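Local coordinates for putative aldo/keto reductase (Salmonella enterica subsp. enterica serovar Typhimurium, PDB 4R9O), which probably acts as an NADP-dependent oxidoreductase of the aldo/keto reductase family, built as a TIM barrel, at residues 19-24 and 259-264; 48-53 and 80-85. All blocks are in the same frame, centred on the assembly; numbering follows the deposited sequence.

Interaction 1 of 2, residues 19-24 and 259-264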
ATOM      1  N   ARG C  19     -16.901  -0.598  33.943  1.00 33.10           N
ATOM      2  CA  ARG C  19     -16.688   0.054  32.653  1.00 33.31           C
ATOM      3  C   ARG C  19     -15.210   0.314  32.359  1.00 33.82           C
ATOM      4  O   ARG C  19     -14.779   0.313  31.203  1.00 32.08           O
ATOM      5  CB  ARG C  19     -17.468   1.370  32.611  1.00 36.68           C
ATOM      6  CG  ARG C  19     -17.559   2.004  31.251  1.00 38.97           C
ATOM      7  CD  ARG C  19     -18.349   3.287  31.340  1.00 41.60           C
ATOM      8  NE  ARG C  19     -18.615   3.825  30.017  1.00 42.09           N
ATOM      9  CZ  ARG C  19     -19.250   4.965  29.795  1.00 42.76           C
ATOM     10  NH1 ARG C  19     -19.681   5.688  30.822  1.00 42.88           N
ATOM     11  NH2 ARG C  19     -19.445   5.378  28.546  1.00 43.71           N
ATOM     12  N   PHE C  20     -14.438   0.560  33.412  1.00 32.29           N
ATOM     13  CA  PHE C  20     -12.989   0.656  33.283  1.00 33.38           C
ATOM     14  C   PHE C  20     -12.341  -0.607  33.851  1.00 31.77           C
ATOM     15  O   PHE C  20     -12.770  -1.132  34.872  1.00 31.65           O
ATOM     16  CB  PHE C  20     -12.455   1.906  33.989  1.00 35.82           C
ATOM     17  CG  PHE C  20     -12.607   3.171  33.190  1.00 35.03           C
ATOM     18  CD1 PHE C  20     -11.585   3.611  32.366  1.00 35.45           C
ATOM     19  CD2 PHE C  20     -13.763   3.928  33.275  1.00 38.82           C
ATOM     20  CE1 PHE C  20     -11.718   4.781  31.624  1.00 39.34           C
ATOM     21  CE2 PHE C  20     -13.902   5.104  32.547  1.00 39.96           C
ATOM     22  CZ  PHE C  20     -12.874   5.530  31.720  1.00 39.94           C
ATOM     23  N   VAL C  21     -11.306  -1.089  33.174  1.00 31.50           N
ATOM     24  CA  VAL C  21     -10.640  -2.339  33.535  1.00 29.44           C
ATOM     25  C   VAL C  21      -9.191  -2.099  33.946  1.00 30.65           C
ATOM     26  O   VAL C  21      -8.444  -1.418  33.239  1.00 30.18           O
ATOM     27  CB  VAL C  21     -10.689  -3.334  32.351  1.00 29.15           C
ATOM     28  CG1 VAL C  21      -9.866  -4.592  32.648  1.00 30.20           C
ATOM     29  CG2 VAL C  21     -12.137  -3.692  32.027  1.00 28.75           C
ATOM     30  N   MET C  22      -8.780  -2.635  35.096  1.00 32.80           N
ATOM     31  CA  MET C  22      -7.372  -2.524  35.489  1.00 31.07           C
ATOM     32  C   MET C  22      -6.546  -3.621  34.822  1.00 28.84           C
ATOM     33  O   MET C  22      -6.759  -4.806  35.077  1.00 30.13           O
ATOM     34  CB  MET C  22      -7.210  -2.597  37.011  1.00 32.08           C
ATOM     35  CG  MET C  22      -5.788  -2.302  37.479  1.00 34.19           C
ATOM     36  SD  MET C  22      -5.291  -0.599  37.119  1.00 38.09           S
ATOM     37  CE  MET C  22      -3.630  -0.845  36.502  1.00 65.75           C
ATOM     38  N   GLY C  23      -5.604  -3.224  33.970  1.00 28.41           N
ATOM     39  CA  GLY C  23      -4.742  -4.169  33.266  1.00 24.59           C
ATOM     40  C   GLY C  23      -3.416  -4.393  33.990  1.00 28.26           C
ATOM     41  O   GLY C  23      -2.782  -3.447  34.460  1.00 30.31           O
ATOM     42  N   TYR C  24      -2.986  -5.648  34.072  1.00 26.25           N
ATOM     43  CA  TYR C  24      -1.808  -5.985  34.857  1.00 29.81           C
ATOM     44  C   TYR C  24      -0.630  -6.506  34.027  1.00 30.59           C
ATOM     45  O   TYR C  24       0.265  -7.163  34.561  1.00 29.86           O
ATOM     46  CB  TYR C  24      -2.193  -7.004  35.939  1.00 27.02           C
ATOM     47  CG  TYR C  24      -2.858  -6.351  37.133  1.00 28.32           C
ATOM     48  CD1 TYR C  24      -2.091  -5.750  38.132  1.00 28.82           C
ATOM     49  CD2 TYR C  24      -4.244  -6.312  37.260  1.00 25.43           C
ATOM     50  CE1 TYR C  24      -2.684  -5.135  39.222  1.00 31.39           C
ATOM     51  CE2 TYR C  24      -4.851  -5.694  38.358  1.00 26.12           C
ATOM     52  CZ  TYR C  24      -4.065  -5.110  39.335  1.00 30.04           C
ATOM     53  OH  TYR C  24      -4.645  -4.505  40.434  1.00 29.50           O
ATOM     54  N   GLN C 259     -19.276   1.189  22.522  1.00 30.00           N
ATOM     55  CA  GLN C 259     -19.227   1.350  23.986  1.00 30.13           C
ATOM     56  C   GLN C 259     -18.110   0.532  24.646  1.00 27.43           C
ATOM     57  O   GLN C 259     -18.375  -0.319  25.484  1.00 28.27           O
ATOM     58  CB  GLN C 259     -20.582   0.983  24.599  1.00 31.02           C
ATOM     59  CG  GLN C 259     -21.754   1.727  23.956  1.00 34.15           C
ATOM     60  CD  GLN C 259     -23.087   1.415  24.621  1.00 43.33           C
ATOM     61  OE1 GLN C 259     -23.336   1.830  25.752  1.00 47.66           O
ATOM     62  NE2 GLN C 259     -23.946   0.680  23.920  1.00 45.80           N
ATOM     63  N   PRO C 260     -16.850   0.815  24.281  1.00 26.19           N
ATOM     64  CA  PRO C 260     -15.693   0.069  24.790  1.00 27.96           C
ATOM     65  C   PRO C 260     -15.470   0.231  26.297  1.00 28.66           C
ATOM     66  O   PRO C 260     -15.875   1.241  26.886  1.00 28.58           O
ATOM     67  CB  PRO C 260     -14.510   0.680  24.017  1.00 28.16           C
ATOM     68  CG  PRO C 260     -15.126   1.440  22.873  1.00 27.47           C
ATOM     69  CD  PRO C 260     -16.434   1.916  23.398  1.00 26.56           C
ATOM     70  N   LEU C 261     -14.829  -0.775  26.889  1.00 28.09           N
ATOM     71  CA  LEU C 261     -14.337  -0.751  28.263  1.00 30.56           C
ATOM     72  C   LEU C 261     -12.826  -0.534  28.222  1.00 30.42           C
ATOM     73  O   LEU C 261     -12.077  -1.453  27.866  1.00 28.59           O
ATOM     74  CB  LEU C 261     -14.653  -2.064  28.991  1.00 26.61           C
ATOM     75  CG  LEU C 261     -16.111  -2.429  29.312  1.00 30.41           C
ATOM     76  CD1 LEU C 261     -16.953  -2.711  28.063  1.00 29.91           C
ATOM     77  CD2 LEU C 261     -16.135  -3.618  30.247  1.00 28.66           C
ATOM     78  N   PRO C 262     -12.371   0.682  28.567  1.00 29.32           N
ATOM     79  CA  PRO C 262     -10.931   0.984  28.512  1.00 27.91           C
ATOM     80  C   PRO C 262     -10.128   0.237  29.570  1.00 29.07           C
ATOM     81  O   PRO C 262     -10.525   0.197  30.738  1.00 31.35           O
ATOM     82  CB  PRO C 262     -10.872   2.500  28.758  1.00 28.09           C
ATOM     83  CG  PRO C 262     -12.264   3.004  28.429  1.00 27.01           C
ATOM     84  CD  PRO C 262     -13.182   1.883  28.844  1.00 28.51           C
ATOM     85  N   ILE C 263      -9.011  -0.360  29.153  1.00 28.47           N
ATOM     86  CA  ILE C 263      -8.084  -1.005  30.079  1.00 31.68           C
ATOM     87  C   ILE C 263      -7.020  -0.014  30.498  1.00 33.25           C
ATOM     88  O   ILE C 263      -6.308   0.529  29.651  1.00 35.32           O
ATOM     89  CB  ILE C 263      -7.399  -2.238  29.454  1.00 30.61           C
ATOM     90  CG1 ILE C 263      -8.449  -3.258  29.001  1.00 31.82           C
ATOM     91  CG2 ILE C 263      -6.382  -2.847  30.431  1.00 30.41           C
ATOM     92  CD1 ILE C 263      -7.891  -4.342  28.084  1.00 33.49           C
ATOM     93  N   ILE C 264      -6.937   0.237  31.800  1.00 32.88           N
ATOM     94  CA  ILE C 264      -5.940   1.131  32.364  1.00 35.19           C
ATOM     95  C   ILE C 264      -4.740   0.290  32.774  1.00 35.86           C
ATOM     96  O   ILE C 264      -4.910  -0.767  33.380  1.00 36.72           O
ATOM     97  CB  ILE C 264      -6.476   1.892  33.596  1.00 38.27           C
ATOM     98  CG1 ILE C 264      -7.906   2.383  33.362  1.00 39.72           C
ATOM     99  CG2 ILE C 264      -5.537   3.033  33.990  1.00 40.99           C
ATOM    100  CD1 ILE C 264      -8.585   2.841  34.642  1.00 41.87           C
TER
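Val21 and Ile263 lie side by side on the inner face of the barrel, pointing the same way, with Val21 CB 4.0 Å from Ile263 CG1. Branched at CB, both fit an extended strand and present broad aliphatic flanks. The second branch of Ile263 uses the room left by Gly23: without a side chain there, Ile263 CG2 settles 3.5 Å from Gly23 CA. On the outer face the Phe20 ring, its CG beside the backbone N (chi1 -80°), leans over Pro262, whose CD lies over one ring face toward the rim. Phe20 CE1 comes within 3.7 Å of Pro262 CG, and Phe20 CD1 meets Ile264 CD1. Leu254 of helix 245-254 and Leu276 of helix 269-276 also pack against the Phe20 side chain. Farther along this face the bent chain of Met22 brings its CE to 3.4 Å from Ile264 O.

Three backbone bonds run between these layers. Val21 N donates to Pro262 O (2.9 Å), Ile264 N to Val21 O (2.7 Å) and Gly23 N to Ile264 O (2.6 Å). One step earlier the ladder changes: proline has no N-H, and Pro262 CD sits 3.3 Å from Arg19 O instead. At this fringe the extended Arg19 side chain forms a salt bridge with Glu279.

First and last strands of the barrel meet here, the axes of residues 21-23 and 261-264 lying at 33°. The contact closes the barrel beside Cys214 and Ser266, which probably contribute to NADP(+) binding, and hydrocarbon on both sides should shield its buried bonds from water.

Interaction 2 of 2, residues 48-53 and 80-85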
ATOM      1  N   GLY C  48     -14.364   1.540  42.354  1.00 38.52           N
ATOM      2  CA  GLY C  48     -15.346   0.836  41.543  1.00 39.82           C
ATOM      3  C   GLY C  48     -14.764   0.017  40.403  1.00 40.61           C
ATOM      4  O   GLY C  48     -15.501  -0.544  39.592  1.00 39.83           O
ATOM      5  N   VAL C  49     -13.439  -0.059  40.335  1.00 39.43           N
ATOM      6  CA  VAL C  49     -12.783  -0.871  39.314  1.00 36.56           C
ATOM      7  C   VAL C  49     -12.661  -2.318  39.796  1.00 36.42           C
ATOM      8  O   VAL C  49     -11.764  -2.646  40.573  1.00 40.58           O
ATOM      9  CB  VAL C  49     -11.389  -0.322  38.961  1.00 33.36           C
ATOM     10  CG1 VAL C  49     -10.743  -1.175  37.862  1.00 32.49           C
ATOM     11  CG2 VAL C  49     -11.486   1.139  38.542  1.00 33.11           C
ATOM     12  N   THR C  50     -13.569  -3.175  39.339  1.00 33.27           N
ATOM     13  CA  THR C  50     -13.609  -4.556  39.806  1.00 30.85           C
ATOM     14  C   THR C  50     -13.053  -5.572  38.803  1.00 30.08           C
ATOM     15  O   THR C  50     -12.641  -6.669  39.186  1.00 29.33           O
ATOM     16  CB  THR C  50     -15.050  -4.962  40.169  1.00 32.10           C
ATOM     17  OG1 THR C  50     -15.881  -4.870  39.007  1.00 33.33           O
ATOM     18  CG2 THR C  50     -15.601  -4.050  41.277  1.00 31.93           C
ATOM     19  N   THR C  51     -13.052  -5.223  37.521  1.00 28.36           N
ATOM     20  CA  THR C  51     -12.583  -6.146  36.498  1.00 26.04           C
ATOM     21  C   THR C  51     -11.089  -5.978  36.236  1.00 26.67           C
ATOM     22  O   THR C  51     -10.604  -4.859  36.058  1.00 27.05           O
ATOM     23  CB  THR C  51     -13.337  -5.958  35.165  1.00 25.87           C
ATOM     24  OG1 THR C  51     -14.748  -5.886  35.405  1.00 29.85           O
ATOM     25  CG2 THR C  51     -13.038  -7.131  34.241  1.00 25.21           C
ATOM     26  N   VAL C  52     -10.358  -7.090  36.219  1.00 26.41           N
ATOM     27  CA  VAL C  52      -8.909  -7.040  36.049  1.00 27.28           C
ATOM     28  C   VAL C  52      -8.470  -7.950  34.900  1.00 29.80           C
ATOM     29  O   VAL C  52      -9.032  -9.029  34.671  1.00 32.54           O
ATOM     30  CB  VAL C  52      -8.156  -7.431  37.345  1.00 26.76           C
ATOM     31  CG1 VAL C  52      -8.511  -6.465  38.500  1.00 25.43           C
ATOM     32  CG2 VAL C  52      -8.468  -8.856  37.739  1.00 27.55           C
ATOM     33  N   ASP C  53      -7.463  -7.501  34.171  1.00 28.78           N
ATOM     34  CA  ASP C  53      -7.078  -8.167  32.939  1.00 30.85           C
ATOM     35  C   ASP C  53      -5.665  -8.737  33.034  1.00 28.78           C
ATOM     36  O   ASP C  53      -4.710  -8.012  33.316  1.00 28.55           O
ATOM     37  CB  ASP C  53      -7.198  -7.191  31.763  1.00 30.42           C
ATOM     38  CG  ASP C  53      -6.851  -7.838  30.440  1.00 32.40           C
ATOM     39  OD1 ASP C  53      -7.728  -8.518  29.864  1.00 33.22           O
ATOM     40  OD2 ASP C  53      -5.698  -7.673  29.992  1.00 32.01           O
ATOM     41  N   LYS C  80     -14.693 -10.162  45.022  1.00 42.66           N
ATOM     42  CA  LYS C  80     -15.016  -8.788  44.666  1.00 42.24           C
ATOM     43  C   LYS C  80     -14.518  -8.431  43.266  1.00 40.15           C
ATOM     44  O   LYS C  80     -14.826  -7.360  42.744  1.00 38.96           O
ATOM     45  CB  LYS C  80     -14.422  -7.817  45.693  1.00 42.27           C
ATOM     46  CG  LYS C  80     -14.859  -8.070  47.131  1.00 47.30           C
ATOM     47  CD  LYS C  80     -14.305  -6.992  48.057  1.00 49.43           C
ATOM     48  CE  LYS C  80     -14.733  -7.200  49.513  1.00 54.60           C
ATOM     49  NZ  LYS C  80     -14.104  -8.401  50.132  1.00 56.00           N
ATOM     50  N   LEU C  81     -13.750  -9.334  42.666  1.00 37.17           N
ATOM     51  CA  LEU C  81     -13.144  -9.083  41.364  1.00 33.47           C
ATOM     52  C   LEU C  81     -13.761  -9.931  40.258  1.00 32.03           C
ATOM     53  O   LEU C  81     -14.255 -11.033  40.501  1.00 33.03           O
ATOM     54  CB  LEU C  81     -11.641  -9.364  41.409  1.00 33.40           C
ATOM     55  CG  LEU C  81     -10.767  -8.643  42.442  1.00 33.89           C
ATOM     56  CD1 LEU C  81      -9.497  -9.448  42.730  1.00 33.10           C
ATOM     57  CD2 LEU C  81     -10.422  -7.257  41.934  1.00 34.08           C
ATOM     58  N   GLN C  82     -13.730  -9.409  39.038  1.00 29.74           N
ATOM     59  CA  GLN C  82     -13.936 -10.239  37.858  1.00 32.74           C
ATOM     60  C   GLN C  82     -12.571 -10.393  37.203  1.00 31.93           C
ATOM     61  O   GLN C  82     -11.964  -9.411  36.769  1.00 32.08           O
ATOM     62  CB  GLN C  82     -14.950  -9.632  36.885  1.00 33.99           C
ATOM     63  CG  GLN C  82     -16.337  -9.432  37.467  1.00 32.94           C
ATOM     64  CD  GLN C  82     -16.404  -8.171  38.295  1.00 34.20           C
ATOM     65  OE1 GLN C  82     -16.979  -8.154  39.389  1.00 33.62           O
ATOM     66  NE2 GLN C  82     -15.794  -7.106  37.785  1.00 32.63           N
ATOM     67  N   ILE C  83     -12.073 -11.619  37.164  1.00 30.63           N
ATOM     68  CA  ILE C  83     -10.752 -11.863  36.623  1.00 28.90           C
ATOM     69  C   ILE C  83     -10.808 -12.391  35.202  1.00 27.75           C
ATOM     70  O   ILE C  83     -11.462 -13.394  34.913  1.00 28.49           O
ATOM     71  CB  ILE C  83      -9.960 -12.850  37.472  1.00 29.60           C
ATOM     72  CG1 ILE C  83      -9.896 -12.342  38.915  1.00 29.63           C
ATOM     73  CG2 ILE C  83      -8.562 -13.025  36.871  1.00 27.10           C
ATOM     74  CD1 ILE C  83      -9.178 -13.276  39.858  1.00 31.75           C
ATOM     75  N   VAL C  84     -10.110 -11.689  34.323  1.00 26.84           N
ATOM     76  CA  VAL C  84     -10.037 -12.051  32.920  1.00 25.91           C
ATOM     77  C   VAL C  84      -8.606 -12.449  32.631  1.00 27.76           C
ATOM     78  O   VAL C  84      -7.677 -11.721  32.986  1.00 27.01           O
ATOM     79  CB  VAL C  84     -10.441 -10.886  31.989  1.00 24.55           C
ATOM     80  CG1 VAL C  84     -10.345 -11.324  30.509  1.00 24.30           C
ATOM     81  CG2 VAL C  84     -11.845 -10.364  32.310  1.00 29.88           C
ATOM     82  N   THR C  85      -8.413 -13.600  31.999  1.00 28.61           N
ATOM     83  CA  THR C  85      -7.074 -13.947  31.552  1.00 27.61           C
ATOM     84  C   THR C  85      -7.105 -14.561  30.152  1.00 27.36           C
ATOM     85  O   THR C  85      -8.175 -14.696  29.547  1.00 27.92           O
ATOM     86  CB  THR C  85      -6.368 -14.893  32.546  1.00 28.33           C
ATOM     87  OG1 THR C  85      -4.983 -14.997  32.188  1.00 28.33           O
ATOM     88  CG2 THR C  85      -7.018 -16.272  32.559  1.00 30.52           C
TER
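Gln82 lies against Thr50 and Thr51 with its flat amide near both hydroxyls, its side chain crossing that of Thr51 at about a right angle. Bent at chi2 (81°), it folds the amide back across the neighbouring strand, with CD 4.0 Å from Thr50 CB. Polar threonines suit this end: Thr50 OG1 is hydrogen-bonded to Arg7, and Thr51 OG1 to the backbone N of Ser18. At the other end of the same inner face, the Asp53 carboxylate meets Val84: CG anti to the backbone N (chi1 -178°) brings OD1 to 3.9 Å from Val84 CG1. The carboxylate is salt-bridged to Lys86, hydrogen-bonded to Gln183 and close to Tyr58, the probable proton donor, an arrangement consistent with three members of the Asp-Tyr-Lys-His tetrad of aldo/keto reductases.

Three backbone hydrogen bonds join the parallel strands: Gln82 N to Thr50 O (3.0 Å), Val52 N to Gln82 O (2.9 Å) and Val84 N to Val52 O (2.9 Å). On the outer face Val52 CG2 packs 3.9 Å from Ile83 CG1, a meeting of beta-branched residues.

Outside, His44 and Leu45 of helix 34-46 pack on Val52 and Leu81 respectively; inside, Phe17 touches Thr51, Gln82 and Val84. Strands 16-23 and 125-130 flank the pair.

In the fold
Interactions 1 and 2 are two seams of one barrel wall, separated by the pairing of strands 16-23 and 51-53. Across that pairing Met22 O to Asp53 N (2.9 Å) and Tyr24 N to Asp53 O (3.0 Å) are probable hydrogen bonds. Both contacts are largely buried, though interaction 2 reaches the surface at Lys80. Their sequence spans differ: interaction 1 joins distant ends of the fold, whereas interaction 2 links successive strands within the loop closed by interaction 1. Interaction 1 is apolar on both faces, aliphatic within and with the Phe20 ring outside. Interaction 2 keeps its apolar packing chiefly toward the helices and places polar groups inside, Asp53 among them near the probable active site.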